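Local coordinates for 5-oxoprolinase subunit A (PDB 2DFA), which probably cleaves 5-oxoproline to L-glutamate at the expense of ATP, as the A subunit of a complex with PxpB and PxpC, at residues A[124-127]-A[128-132]. Residues are numbered along the deposited sequence; the frame is centred on the assembly and turned at random.
Sequences TARA and IALAV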
ATOM      1  N   THR A 124      20.577 -13.412  -3.154  1.00 30.61           N
ATOM      2  CA  THR A 124      19.180 -13.263  -3.536  1.00 31.78           C
ATOM      3  C   THR A 124      18.715 -14.558  -4.192  1.00 31.19           C
ATOM      4  O   THR A 124      17.641 -15.066  -3.892  1.00 31.47           O
ATOM      5  CB  THR A 124      18.993 -12.117  -4.544  1.00 32.57           C
ATOM      6  OG1 THR A 124      19.272 -10.869  -3.903  1.00 34.18           O
ATOM      7  CG2 THR A 124      17.563 -12.104  -5.073  1.00 31.87           C
ATOM      8  N   ALA A 125      19.533 -15.080  -5.099  1.00 31.89           N
ATOM      9  CA  ALA A 125      19.213 -16.325  -5.795  1.00 32.75           C
ATOM     10  C   ALA A 125      19.000 -17.458  -4.792  1.00 32.00           C
ATOM     11  O   ALA A 125      18.050 -18.229  -4.903  1.00 32.57           O
ATOM     12  CB  ALA A 125      20.337 -16.689  -6.757  1.00 31.48           C
ATOM     13  N   ARG A 126      19.895 -17.558  -3.818  1.00 32.20           N
ATOM     14  CA  ARG A 126      19.794 -18.593  -2.795  1.00 32.15           C
ATOM     15  C   ARG A 126      18.519 -18.442  -1.967  1.00 29.78           C
ATOM     16  O   ARG A 126      17.850 -19.433  -1.671  1.00 30.99           O
ATOM     17  CB  ARG A 126      21.016 -18.547  -1.870  1.00 33.53           C
ATOM     18  CG  ARG A 126      20.906 -19.443  -0.644  1.00 35.65           C
ATOM     19  CD  ARG A 126      22.167 -19.378   0.221  1.00 37.30           C
ATOM     20  NE  ARG A 126      21.989 -20.068   1.499  1.00 38.64           N
ATOM     21  CZ  ARG A 126      21.401 -19.542   2.571  1.00 39.27           C
ATOM     22  NH1 ARG A 126      20.925 -18.302   2.539  1.00 39.81           N
ATOM     23  NH2 ARG A 126      21.283 -20.260   3.682  1.00 40.67           N
ATOM     24  N   ALA A 127      18.185 -17.206  -1.592  1.00 29.19           N
ATOM     25  CA  ALA A 127      16.982 -16.948  -0.800  1.00 26.88           C
ATOM     26  C   ALA A 127      15.723 -17.401  -1.536  1.00 27.05           C
ATOM     27  O   ALA A 127      14.825 -17.982  -0.938  1.00 26.72           O
ATOM     28  CB  ALA A 127      16.879 -15.456  -0.451  1.00 26.58           C
ATOM     29  N   ILE A 128      15.658 -17.130  -2.834  1.00 26.98           N
ATOM     30  CA  ILE A 128      14.502 -17.531  -3.622  1.00 27.99           C
ATOM     31  C   ILE A 128      14.420 -19.053  -3.652  1.00 29.05           C
ATOM     32  O   ILE A 128      13.362 -19.645  -3.407  1.00 27.15           O
ATOM     33  CB  ILE A 128      14.612 -17.017  -5.069  1.00 28.04           C
ATOM     34  CG1 ILE A 128      14.556 -15.488  -5.083  1.00 27.20           C
ATOM     35  CG2 ILE A 128      13.481 -17.615  -5.922  1.00 30.03           C
ATOM     36  CD1 ILE A 128      14.779 -14.878  -6.452  1.00 27.41           C
ATOM     37  N   ALA A 129      15.553 -19.679  -3.947  1.00 29.31           N
ATOM     38  CA  ALA A 129      15.635 -21.128  -4.019  1.00 29.47           C
ATOM     39  C   ALA A 129      15.200 -21.792  -2.714  1.00 30.19           C
ATOM     40  O   ALA A 129      14.424 -22.747  -2.732  1.00 30.58           O
ATOM     41  CB  ALA A 129      17.060 -21.545  -4.381  1.00 28.42           C
ATOM     42  N   LEU A 130      15.689 -21.292  -1.581  1.00 29.79           N
ATOM     43  CA  LEU A 130      15.317 -21.875  -0.295  1.00 30.14           C
ATOM     44  C   LEU A 130      13.843 -21.678   0.046  1.00 29.90           C
ATOM     45  O   LEU A 130      13.221 -22.555   0.641  1.00 29.34           O
ATOM     46  CB  LEU A 130      16.206 -21.321   0.823  1.00 31.34           C
ATOM     47  CG  LEU A 130      17.672 -21.770   0.696  1.00 35.46           C
ATOM     48  CD1 LEU A 130      18.479 -21.268   1.890  1.00 35.92           C
ATOM     49  CD2 LEU A 130      17.735 -23.300   0.607  1.00 35.78           C
ATOM     50  N   ALA A 131      13.280 -20.532  -0.330  1.00 29.90           N
ATOM     51  CA  ALA A 131      11.862 -20.273  -0.075  1.00 29.41           C
ATOM     52  C   ALA A 131      11.035 -21.300  -0.835  1.00 29.36           C
ATOM     53  O   ALA A 131      10.120 -21.911  -0.280  1.00 29.28           O
ATOM     54  CB  ALA A 131      11.478 -18.859  -0.533  1.00 30.30           C
ATOM     55  N   VAL A 132      11.354 -21.480  -2.111  1.00 28.56           N
ATOM     56  CA  VAL A 132      10.642 -22.450  -2.944  1.00 29.75           C
ATOM     57  C   VAL A 132      10.808 -23.858  -2.380  1.00 30.31           C
ATOM     58  O   VAL A 132       9.844 -24.619  -2.298  1.00 31.35           O
ATOM     59  CB  VAL A 132      11.172 -22.439  -4.393  1.00 30.15           C
ATOM     60  CG1 VAL A 132      10.569 -23.607  -5.189  1.00 31.65           C
ATOM     61  CG2 VAL A 132      10.823 -21.114  -5.058  1.00 30.06           C
TER
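Residues 124-127 and 128-132 are successive turns of helix 122-135, tied by four i to i+4 backbone hydrogen bonds. Ile128 N donates to Thr124 O (3.1 Å), Ala129 N to Ala125 O (3.0 Å), Leu130 N to Arg126 O (2.9 Å) and Ala131 N to Ala127 O (3.0 Å). The last is the most bent, with 154° at the hydrogen. Arg126 has CG anti to its backbone nitrogen (chi1 171°) and stays extended as far as NE. Its side chain runs across the helix axis, not along it. Leu130, with CG beside its backbone N (chi1 -67°), reaches back and sets CD1 over the centre of one guanidinium face, 3.5 Å from Arg126 CZ. This van der Waals contact uses none of the N-H groups. On another side, Ile128 CG1 lies 3.3 Å from Thr124 O, and Ile128 CD1 meets Thr124 CG2 at 4.2 Å. Thr124 OG1 hydrogen-bonds instead to Asp121. Ile128 also packs on Leu114 and Ala118 of helix 112-120, while Ala127 and Ala131 face helix 80-100. Ala125 and Arg126 touch helix 148-155. This is a largely buried alpha-helical stretch packed among neighbouring helices, with an Arg-Leu i to i+4 pair on its more exposed side.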